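Local coordinates for protein DNA replication initiator (Cdc21/Cdc54) (Methanothermobacter thermautotrophicus, PDB 1LTL) that probably serves as the ATP-driven MCM replicative helicase, binding single-stranded DNA, and is represented here by its N-terminal part, which forms a dodecamer, at residues Y38-Y48 and V87-S97; L177-E186 and R198-V209. One frame throughout, in Å; residues are numbered along the deposited sequence.

Starting from the N terminus, the chain runs through helices 11-21 and 25-37 and then lays down strand 43-47. Helices 48-54, 58-64 and 66-77 then follow before interaction 1 closes that loop by bringing strand 90-94 back beside strand 43-47, within the MCM N-terminal domain. Interaction 2 opens only after this loop is complete, so the two lie in series and neither nests in nor crosses the other. It closes a much shorter excursion, pairing 177-186 with 198-209 in the OB domain. Their centres are about 17 Å apart, yet the two meet: the turn after strand 199-205 carries Asp207, which reaches Arg92 and Ser43 and so ties the helical domain to the OB sheet.

Interaction 1: residues Y38-Y48 and V87-S97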
loop_
_atom_site.group_PDB
_atom_site.type_symbol
_atom_site.label_atom_id
_atom_site.label_comp_id
_atom_site.label_asym_id
_atom_site.label_seq_id
_atom_site.Cartn_x
_atom_site.Cartn_y
_atom_site.Cartn_z
ATOM N N TYR A 38 2.129 -3.285 53.916
ATOM C CA TYR A 38 2.646 -3.154 52.567
ATOM C C TYR A 38 3.675 -2.037 52.465
ATOM O O TYR A 38 3.512 -0.986 53.075
ATOM C CB TYR A 38 1.517 -2.865 51.590
ATOM C CG TYR A 38 1.854 -3.319 50.202
ATOM C CD1 TYR A 38 1.964 -4.675 49.915
ATOM C CD2 TYR A 38 2.102 -2.402 49.183
ATOM C CE1 TYR A 38 2.314 -5.113 48.655
ATOM C CE2 TYR A 38 2.454 -2.829 47.913
ATOM C CZ TYR A 38 2.560 -4.185 47.656
ATOM O OH TYR A 38 2.916 -4.621 46.402
ATOM N N PRO A 39 4.764 -2.264 51.717
ATOM C CA PRO A 39 5.034 -3.501 50.982
ATOM C C PRO A 39 6.021 -4.384 51.742
ATOM O O PRO A 39 6.889 -5.020 51.140
ATOM C CB PRO A 39 5.626 -2.996 49.686
ATOM C CG PRO A 39 6.514 -1.902 50.185
ATOM C CD PRO A 39 5.607 -1.172 51.183
ATOM N N ASN A 40 5.901 -4.407 53.062
ATOM C CA ASN A 40 6.799 -5.217 53.874
ATOM C C ASN A 40 6.253 -6.628 54.049
ATOM O O ASN A 40 6.714 -7.388 54.901
ATOM C CB ASN A 40 6.999 -4.571 55.237
ATOM C CG ASN A 40 7.435 -3.125 55.129
ATOM O OD1 ASN A 40 8.435 -2.812 54.477
ATOM N ND2 ASN A 40 6.677 -2.229 55.764
ATOM N N VAL A 41 5.263 -6.969 53.234
ATOM C CA VAL A 41 4.686 -8.292 53.299
ATOM C C VAL A 41 4.347 -8.876 51.937
ATOM O O VAL A 41 4.961 -9.857 51.515
ATOM C CB VAL A 41 3.457 -8.298 54.202
ATOM C CG1 VAL A 41 3.892 -8.150 55.645
ATOM C CG2 VAL A 41 2.528 -7.180 53.807
ATOM N N ARG A 42 3.380 -8.287 51.244
ATOM C CA ARG A 42 2.999 -8.788 49.917
ATOM C C ARG A 42 2.116 -10.046 49.934
ATOM O O ARG A 42 1.192 -10.163 49.132
ATOM C CB ARG A 42 4.251 -9.098 49.096
ATOM C CG ARG A 42 5.261 -7.990 49.050
ATOM C CD ARG A 42 6.522 -8.497 48.418
ATOM N NE ARG A 42 7.632 -7.612 48.701
ATOM C CZ ARG A 42 8.902 -7.885 48.423
ATOM N NH1 ARG A 42 9.236 -9.036 47.843
ATOM N NH2 ARG A 42 9.846 -7.000 48.735
ATOM N N SER A 43 2.409 -10.977 50.841
ATOM C CA SER A 43 1.664 -12.232 50.951
ATOM C C SER A 43 0.572 -12.274 52.018
ATOM O O SER A 43 0.589 -11.516 52.975
ATOM C CB SER A 43 2.633 -13.380 51.217
ATOM O OG SER A 43 3.625 -13.432 50.223
ATOM N N ILE A 44 -0.366 -13.195 51.847
ATOM C CA ILE A 44 -1.474 -13.390 52.771
ATOM C C ILE A 44 -1.785 -14.856 52.645
ATOM O O ILE A 44 -2.427 -15.271 51.687
ATOM C CB ILE A 44 -2.706 -12.601 52.334
ATOM C CG1 ILE A 44 -2.429 -11.105 52.488
ATOM C CG2 ILE A 44 -3.938 -13.059 53.114
ATOM C CD1 ILE A 44 -3.581 -10.216 52.052
ATOM N N GLU A 45 -1.335 -15.645 53.604
ATOM C CA GLU A 45 -1.543 -17.089 53.565
ATOM C C GLU A 45 -2.945 -17.594 53.935
ATOM O O GLU A 45 -3.523 -17.119 54.895
ATOM C CB GLU A 45 -0.523 -17.707 54.485
ATOM C CG GLU A 45 -0.625 -19.161 54.625
ATOM C CD GLU A 45 0.443 -19.643 55.550
ATOM O OE1 GLU A 45 1.628 -19.282 55.317
ATOM O OE2 GLU A 45 0.101 -20.372 56.508
ATOM N N VAL A 46 -3.499 -18.546 53.186
ATOM C CA VAL A 46 -4.826 -19.075 53.531
ATOM C C VAL A 46 -4.842 -20.596 53.553
ATOM O O VAL A 46 -4.325 -21.243 52.648
ATOM C CB VAL A 46 -5.949 -18.581 52.578
ATOM C CG1 VAL A 46 -5.917 -17.075 52.486
ATOM C CG2 VAL A 46 -5.817 -19.215 51.225
ATOM N N ASP A 47 -5.433 -21.169 54.594
ATOM C CA ASP A 47 -5.485 -22.617 54.712
ATOM C C ASP A 47 -6.554 -23.221 53.816
ATOM O O ASP A 47 -7.733 -22.887 53.916
ATOM C CB ASP A 47 -5.748 -23.026 56.156
ATOM C CG ASP A 47 -5.525 -24.500 56.380
ATOM O OD1 ASP A 47 -6.251 -25.319 55.775
ATOM O OD2 ASP A 47 -4.612 -24.843 57.159
ATOM N N TYR A 48 -6.128 -24.121 52.939
ATOM C CA TYR A 48 -7.033 -24.790 52.018
ATOM C C TYR A 48 -8.262 -25.324 52.759
ATOM O O TYR A 48 -9.395 -25.081 52.345
ATOM C CB TYR A 48 -6.272 -25.918 51.303
ATOM C CG TYR A 48 -7.057 -26.626 50.230
ATOM C CD1 TYR A 48 -7.935 -25.925 49.403
ATOM C CD2 TYR A 48 -6.930 -28.001 50.043
ATOM C CE1 TYR A 48 -8.673 -26.567 48.425
ATOM C CE2 TYR A 48 -7.665 -28.657 49.058
ATOM C CZ TYR A 48 -8.537 -27.929 48.255
ATOM O OH TYR A 48 -9.289 -28.565 47.290
ATOM N N VAL A 87 -2.596 -2.201 46.429
ATOM C CA VAL A 87 -1.933 -3.373 47.007
ATOM C C VAL A 87 -2.142 -4.690 46.262
ATOM O O VAL A 87 -3.217 -5.300 46.299
ATOM C CB VAL A 87 -2.347 -3.588 48.481
ATOM C CG1 VAL A 87 -1.435 -4.609 49.127
ATOM C CG2 VAL A 87 -2.271 -2.281 49.236
ATOM N N ASP A 88 -1.095 -5.121 45.576
ATOM C CA ASP A 88 -1.128 -6.368 44.839
ATOM C C ASP A 88 -0.617 -7.429 45.830
ATOM O O ASP A 88 0.585 -7.659 45.944
ATOM C CB ASP A 88 -0.201 -6.271 43.606
ATOM C CG ASP A 88 -0.461 -5.019 42.748
ATOM O OD1 ASP A 88 -1.595 -4.858 42.240
ATOM O OD2 ASP A 88 0.481 -4.204 42.583
ATOM N N LEU A 89 -1.524 -8.051 46.571
ATOM C CA LEU A 89 -1.110 -9.056 47.534
ATOM C C LEU A 89 -1.035 -10.437 46.918
ATOM O O LEU A 89 -1.729 -10.740 45.954
ATOM C CB LEU A 89 -2.063 -9.081 48.719
ATOM C CG LEU A 89 -1.717 -8.014 49.746
ATOM C CD1 LEU A 89 -2.980 -7.545 50.437
ATOM C CD2 LEU A 89 -0.717 -8.558 50.738
ATOM N N ASN A 90 -0.185 -11.280 47.478
ATOM C CA ASN A 90 -0.047 -12.621 46.970
ATOM C C ASN A 90 -0.814 -13.572 47.841
ATOM O O ASN A 90 -0.489 -13.730 49.010
ATOM C CB ASN A 90 1.410 -13.042 46.980
ATOM C CG ASN A 90 2.242 -12.243 46.034
ATOM O OD1 ASN A 90 3.448 -12.125 46.219
ATOM N ND2 ASN A 90 1.615 -11.698 44.997
ATOM N N ILE A 91 -1.837 -14.209 47.291
ATOM C CA ILE A 91 -2.580 -15.173 48.077
ATOM C C ILE A 91 -1.846 -16.509 47.971
ATOM O O ILE A 91 -1.651 -17.020 46.883
ATOM C CB ILE A 91 -4.007 -15.365 47.557
ATOM C CG1 ILE A 91 -4.833 -14.098 47.739
ATOM C CG2 ILE A 91 -4.672 -16.456 48.343
ATOM C CD1 ILE A 91 -4.485 -12.979 46.813
ATOM N N ARG A 92 -1.419 -17.071 49.091
ATOM C CA ARG A 92 -0.730 -18.349 49.025
ATOM C C ARG A 92 -1.471 -19.413 49.827
ATOM O O ARG A 92 -1.635 -19.269 51.032
ATOM C CB ARG A 92 0.687 -18.218 49.562
ATOM C CG ARG A 92 1.460 -17.153 48.872
ATOM C CD ARG A 92 2.908 -17.147 49.279
ATOM N NE ARG A 92 3.544 -15.960 48.717
ATOM C CZ ARG A 92 3.937 -15.848 47.455
ATOM N NH1 ARG A 92 3.771 -16.866 46.625
ATOM N NH2 ARG A 92 4.466 -14.711 47.021
ATOM N N PHE A 93 -1.904 -20.487 49.171
ATOM C CA PHE A 93 -2.628 -21.544 49.867
ATOM C C PHE A 93 -1.761 -22.581 50.520
ATOM O O PHE A 93 -0.780 -23.032 49.944
ATOM C CB PHE A 93 -3.569 -22.230 48.912
ATOM C CG PHE A 93 -4.459 -21.291 48.223
ATOM C CD1 PHE A 93 -3.949 -20.397 47.307
ATOM C CD2 PHE A 93 -5.801 -21.241 48.535
ATOM C CE1 PHE A 93 -4.767 -19.459 46.710
ATOM C CE2 PHE A 93 -6.640 -20.301 47.942
ATOM C CZ PHE A 93 -6.120 -19.410 47.029
ATOM N N SER A 94 -2.127 -22.966 51.736
ATOM C CA SER A 94 -1.366 -23.979 52.451
ATOM C C SER A 94 -2.167 -25.269 52.652
ATOM O O SER A 94 -3.389 -25.238 52.774
ATOM C CB SER A 94 -0.916 -23.443 53.802
ATOM O OG SER A 94 -0.102 -24.403 54.460
ATOM N N GLY A 95 -1.460 -26.395 52.688
ATOM C CA GLY A 95 -2.118 -27.674 52.860
ATOM C C GLY A 95 -3.022 -28.015 51.688
ATOM O O GLY A 95 -4.254 -27.904 51.763
ATOM N N ILE A 96 -2.409 -28.424 50.586
ATOM C CA ILE A 96 -3.172 -28.784 49.407
ATOM C C ILE A 96 -3.201 -30.293 49.304
ATOM O O ILE A 96 -2.160 -30.954 49.326
ATOM C CB ILE A 96 -2.558 -28.151 48.131
ATOM C CG1 ILE A 96 -2.797 -26.646 48.158
ATOM C CG2 ILE A 96 -3.210 -28.714 46.872
ATOM C CD1 ILE A 96 -4.256 -26.269 48.090
ATOM N N SER A 97 -4.411 -30.831 49.215
ATOM C CA SER A 97 -4.626 -32.272 49.127
ATOM C C SER A 97 -4.158 -32.859 47.797
ATOM O O SER A 97 -3.716 -34.015 47.733
ATOM C CB SER A 97 -6.111 -32.569 49.323
ATOM O OG SER A 97 -6.887 -31.738 48.477
#
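Val46 grips the neighbouring strand through both of its backbone polar atoms: its N donates to Arg92 O at 2.9 Å, and its O accepts from Ser94 N. Ile44 N to Asn90 O and Tyr48 N to Ser94 O continue this parallel ladder, while the bond from Arg92 N to Ile44 O is weak. Among side chains, Arg92 NE points at Ser43 OG (2.9 Å, 165°), which lies at the guanidinium edge, close to its plane; the arginine chain, extended from CG to NE, carries the group along the sheet face as far as the serine. Asp207 bonds the same hydroxyl through OD2 and forms a salt bridge with Arg92 NH2 through OD1, while Asn242 O takes NH1, so the guanidinium is held on several sides. Strands 43-47 and 90-94 form the two-stranded parallel sheet of the MCM N-terminal domain, and helices make the connection between them. Ile44, Val46, Ile91 and Phe93 share one face, where helix 66-77 packs on Ile44 and Ile91. Val46 CG2 rests over the Phe93 ring, 3.4 Å from CD2. Val87 CG1 makes a CH-pi contact with one face of Tyr38, and Pro39 CB lies over the opposite face. At the far end Ile96 CD1 sits over Tyr48, 3.9 Å from the ring centroid. With Tyr48 replaced by an alanine, Ile96 CD1 would probably lose the ring face it covers and Ala59 O its hydroxyl partner.

Interaction 2: residues L177-E186 and R198-V209; sequences LDTQTLKLQE and RQITVVLEDDLV
Glu205 OE2 is held from two directions: Thr179 OG1 donates to it across the strand pair at 2.6 Å, on the anti side of the carboxylate and 16° out of its plane, and Arg129 NE supplies a salt bridge, while the other oxygen, OE1, accepts from Tyr240 OH, which should fix the rotation of the carboxylate. Thr179 lies alongside Glu205, pointing the same way, and its chi1 of -150° sets OG1, roughly anti to the backbone N, facing the carboxylate. Further along this face Lys183, bent at chi2 and chi4, curls over the neighbouring strand until NZ reaches Thr201 OG1 (2.5 Å). The two strands are neighbours in the OB-fold barrel. Strand 175-185 also pairs with strand 113-137, and strand 199-205 runs parallel to strand 234-243, so this antiparallel ladder joins two parts of the sheet. Gln180 with Leu204, Leu182 with Val202 and Leu184 with Ile200 are the hydrogen-bonded pairs, each closed by two backbone bonds, such as Val202 N to Leu182 O (2.7 Å, 170°). Their side chains share the buried face, where Leu184 CB lies 3.9 Å from Val202 CG2. At one end Glu186 OE1 takes Arg198 N at 2.8 Å from above its carboxylate plane. At the other, Asp206 N binds Asp178 O, and Val209 CG2 tucks against that same carbonyl oxygen at 3.4 Å. Both ends reach beyond the pair, Glu186 OE1 through a salt bridge to Arg103 and Asp178 OD1 through a hydrogen bond to Ser107 of a second subunit.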
loop_
_atom_site.group_PDB
_atom_site.type_symbol
_atom_site.label_atom_id
_atom_site.label_comp_id
_atom_site.label_asym_id
_atom_site.label_seq_id
_atom_site.Cartn_x
_atom_site.Cartn_y
_atom_site.Cartn_z
ATOM N N LEU A 177 10.231 -7.205 39.061
ATOM C CA LEU A 177 9.886 -8.071 40.166
ATOM C C LEU A 177 10.911 -9.186 40.278
ATOM O O LEU A 177 11.338 -9.732 39.269
ATOM C CB LEU A 177 8.493 -8.598 39.895
ATOM C CG LEU A 177 7.988 -9.831 40.602
ATOM C CD1 LEU A 177 6.588 -9.536 41.118
ATOM C CD2 LEU A 177 7.995 -11.010 39.638
ATOM N N ASP A 178 11.334 -9.535 41.486
ATOM C CA ASP A 178 12.360 -10.569 41.592
ATOM C C ASP A 178 11.869 -11.982 41.315
ATOM O O ASP A 178 10.813 -12.398 41.781
ATOM C CB ASP A 178 13.042 -10.491 42.954
ATOM C CG ASP A 178 13.799 -9.195 43.147
ATOM O OD1 ASP A 178 14.715 -8.894 42.325
ATOM O OD2 ASP A 178 13.475 -8.475 44.129
ATOM N N THR A 179 12.666 -12.716 40.553
ATOM C CA THR A 179 12.331 -14.077 40.160
ATOM C C THR A 179 13.523 -15.004 40.399
ATOM O O THR A 179 14.667 -14.569 40.390
ATOM C CB THR A 179 11.942 -14.109 38.656
ATOM O OG1 THR A 179 10.996 -15.161 38.422
ATOM C CG2 THR A 179 13.181 -14.330 37.777
ATOM N N GLN A 180 13.267 -16.280 40.624
ATOM C CA GLN A 180 14.368 -17.192 40.866
ATOM C C GLN A 180 14.051 -18.602 40.448
ATOM O O GLN A 180 12.908 -19.046 40.539
ATOM C CB GLN A 180 14.755 -17.184 42.328
ATOM C CG GLN A 180 15.800 -18.203 42.658
ATOM C CD GLN A 180 16.201 -18.091 44.089
ATOM O OE1 GLN A 180 15.434 -17.590 44.915
ATOM N NE2 GLN A 180 17.398 -18.557 44.411
ATOM N N THR A 181 15.082 -19.312 40.011
ATOM C CA THR A 181 14.913 -20.665 39.528
ATOM C C THR A 181 15.647 -21.716 40.326
ATOM O O THR A 181 16.772 -21.498 40.763
ATOM C CB THR A 181 15.405 -20.744 38.094
ATOM O OG1 THR A 181 14.384 -20.260 37.231
ATOM C CG2 THR A 181 15.743 -22.151 37.711
ATOM N N LEU A 182 15.024 -22.868 40.529
ATOM C CA LEU A 182 15.734 -23.933 41.226
ATOM C C LEU A 182 15.225 -25.259 40.746
ATOM O O LEU A 182 14.129 -25.341 40.206
ATOM C CB LEU A 182 15.586 -23.808 42.737
ATOM C CG LEU A 182 14.369 -24.366 43.454
ATOM C CD1 LEU A 182 14.439 -23.884 44.895
ATOM C CD2 LEU A 182 13.091 -23.889 42.827
ATOM N N LYS A 183 16.060 -26.281 40.908
ATOM C CA LYS A 183 15.742 -27.651 40.517
ATOM C C LYS A 183 15.232 -28.428 41.723
ATOM O O LYS A 183 15.855 -28.423 42.780
ATOM C CB LYS A 183 16.986 -28.359 39.972
ATOM C CG LYS A 183 17.228 -28.163 38.496
ATOM C CD LYS A 183 15.995 -28.584 37.703
ATOM C CE LYS A 183 16.173 -28.378 36.202
ATOM N NZ LYS A 183 16.343 -26.937 35.884
ATOM N N LEU A 184 14.099 -29.090 41.554
ATOM C CA LEU A 184 13.509 -29.878 42.615
ATOM C C LEU A 184 13.633 -31.343 42.235
ATOM O O LEU A 184 13.070 -31.768 41.236
ATOM C CB LEU A 184 12.037 -29.523 42.772
ATOM C CG LEU A 184 11.335 -30.324 43.858
ATOM C CD1 LEU A 184 11.941 -29.975 45.211
ATOM C CD2 LEU A 184 9.837 -30.042 43.833
ATOM N N GLN A 185 14.358 -32.117 43.035
ATOM C CA GLN A 185 14.569 -33.542 42.768
ATOM C C GLN A 185 13.569 -34.390 43.523
ATOM O O GLN A 185 13.207 -34.072 44.657
ATOM C CB GLN A 185 15.975 -33.925 43.195
ATOM C CG GLN A 185 16.311 -35.377 43.071
ATOM C CD GLN A 185 17.626 -35.685 43.757
ATOM O OE1 GLN A 185 17.679 -35.841 44.986
ATOM N NE2 GLN A 185 18.708 -35.739 42.975
ATOM N N GLU A 186 13.134 -35.479 42.901
ATOM C CA GLU A 186 12.165 -36.349 43.546
ATOM C C GLU A 186 12.738 -37.052 44.747
ATOM O O GLU A 186 13.952 -37.223 44.884
ATOM C CB GLU A 186 11.625 -37.399 42.584
ATOM C CG GLU A 186 12.690 -38.266 41.949
ATOM C CD GLU A 186 12.107 -39.379 41.095
ATOM O OE1 GLU A 186 12.866 -39.928 40.258
ATOM O OE2 GLU A 186 10.904 -39.705 41.270
ATOM N N ARG A 198 14.453 -38.043 38.954
ATOM C CA ARG A 198 14.095 -37.062 37.949
ATOM C C ARG A 198 13.864 -35.727 38.647
ATOM O O ARG A 198 13.326 -35.677 39.746
ATOM C CB ARG A 198 12.827 -37.505 37.210
ATOM C CG ARG A 198 13.051 -38.566 36.127
ATOM C CD ARG A 198 11.724 -38.997 35.488
ATOM N NE ARG A 198 11.895 -39.969 34.410
ATOM C CZ ARG A 198 10.901 -40.684 33.882
ATOM N NH1 ARG A 198 9.657 -40.539 34.332
ATOM N NH2 ARG A 198 11.150 -41.547 32.899
ATOM N N GLN A 199 14.276 -34.644 38.015
ATOM C CA GLN A 199 14.091 -33.348 38.619
ATOM C C GLN A 199 13.179 -32.461 37.790
ATOM O O GLN A 199 12.936 -32.717 36.615
ATOM C CB GLN A 199 15.441 -32.678 38.796
ATOM C CG GLN A 199 16.425 -33.030 37.702
ATOM C CD GLN A 199 17.558 -32.015 37.593
ATOM O OE1 GLN A 199 18.151 -31.608 38.604
ATOM N NE2 GLN A 199 17.866 -31.602 36.359
ATOM N N ILE A 200 12.652 -31.420 38.406
ATOM C CA ILE A 200 11.801 -30.511 37.673
ATOM C C ILE A 200 12.121 -29.092 38.086
ATOM O O ILE A 200 12.532 -28.857 39.212
ATOM C CB ILE A 200 10.330 -30.775 37.925
ATOM C CG1 ILE A 200 9.520 -30.063 36.848
ATOM C CG2 ILE A 200 9.934 -30.277 39.299
ATOM C CD1 ILE A 200 8.086 -30.365 36.900
ATOM N N THR A 201 11.933 -28.131 37.191
ATOM C CA THR A 201 12.250 -26.759 37.545
ATOM C C THR A 201 11.157 -26.042 38.300
ATOM O O THR A 201 9.975 -26.170 37.994
ATOM C CB THR A 201 12.610 -25.941 36.305
ATOM O OG1 THR A 201 13.903 -26.339 35.836
ATOM C CG2 THR A 201 12.648 -24.482 36.625
ATOM N N VAL A 202 11.566 -25.292 39.311
ATOM C CA VAL A 202 10.609 -24.523 40.079
ATOM C C VAL A 202 10.981 -23.056 39.954
ATOM O O VAL A 202 12.157 -22.690 39.969
ATOM C CB VAL A 202 10.572 -24.948 41.570
ATOM C CG1 VAL A 202 9.646 -24.038 42.369
ATOM C CG2 VAL A 202 10.082 -26.372 41.664
ATOM N N VAL A 203 9.964 -22.226 39.799
ATOM C CA VAL A 203 10.171 -20.813 39.667
ATOM C C VAL A 203 9.606 -20.112 40.864
ATOM O O VAL A 203 8.414 -20.211 41.154
ATOM C CB VAL A 203 9.476 -20.276 38.431
ATOM C CG1 VAL A 203 9.442 -18.772 38.471
ATOM C CG2 VAL A 203 10.199 -20.763 37.199
ATOM N N LEU A 204 10.465 -19.391 41.563
ATOM C CA LEU A 204 10.032 -18.669 42.739
ATOM C C LEU A 204 10.087 -17.181 42.467
ATOM O O LEU A 204 11.090 -16.673 41.971
ATOM C CB LEU A 204 10.942 -19.015 43.910
ATOM C CG LEU A 204 10.955 -20.441 44.439
ATOM C CD1 LEU A 204 11.933 -20.501 45.609
ATOM C CD2 LEU A 204 9.571 -20.873 44.889
ATOM N N GLU A 205 9.016 -16.473 42.792
ATOM C CA GLU A 205 9.019 -15.040 42.574
ATOM C C GLU A 205 8.565 -14.231 43.783
ATOM O O GLU A 205 8.028 -14.770 44.742
ATOM C CB GLU A 205 8.160 -14.696 41.373
ATOM C CG GLU A 205 8.563 -15.438 40.124
ATOM C CD GLU A 205 7.837 -14.914 38.921
ATOM O OE1 GLU A 205 6.651 -14.521 39.097
ATOM O OE2 GLU A 205 8.442 -14.908 37.813
ATOM N N ASP A 206 8.774 -12.920 43.705
ATOM C CA ASP A 206 8.445 -11.991 44.777
ATOM C C ASP A 206 9.049 -12.384 46.124
ATOM O O ASP A 206 10.236 -12.666 46.197
ATOM C CB ASP A 206 6.940 -11.805 44.920
ATOM C CG ASP A 206 6.572 -10.361 45.215
ATOM O OD1 ASP A 206 7.507 -9.556 45.454
ATOM O OD2 ASP A 206 5.366 -10.024 45.208
ATOM N N ASP A 207 8.247 -12.405 47.188
ATOM C CA ASP A 207 8.774 -12.719 48.513
ATOM C C ASP A 207 9.235 -14.140 48.726
ATOM O O ASP A 207 9.864 -14.435 49.745
ATOM C CB ASP A 207 7.771 -12.368 49.591
ATOM C CG ASP A 207 6.439 -12.971 49.340
ATOM O OD1 ASP A 207 5.874 -12.703 48.258
ATOM O OD2 ASP A 207 5.947 -13.715 50.217
ATOM N N LEU A 208 8.931 -15.020 47.780
ATOM C CA LEU A 208 9.361 -16.400 47.883
ATOM C C LEU A 208 10.776 -16.518 47.400
ATOM O O LEU A 208 11.380 -17.583 47.457
ATOM C CB LEU A 208 8.504 -17.293 47.025
ATOM C CG LEU A 208 7.346 -17.971 47.735
ATOM C CD1 LEU A 208 6.455 -16.959 48.445
ATOM C CD2 LEU A 208 6.584 -18.740 46.667
ATOM N N VAL A 209 11.316 -15.424 46.908
ATOM C CA VAL A 209 12.671 -15.455 46.409
ATOM C C VAL A 209 13.630 -15.700 47.556
ATOM O O VAL A 209 13.372 -15.283 48.678
ATOM C CB VAL A 209 13.002 -14.129 45.711
ATOM C CG1 VAL A 209 14.467 -14.075 45.343
ATOM C CG2 VAL A 209 12.152 -13.998 44.466
#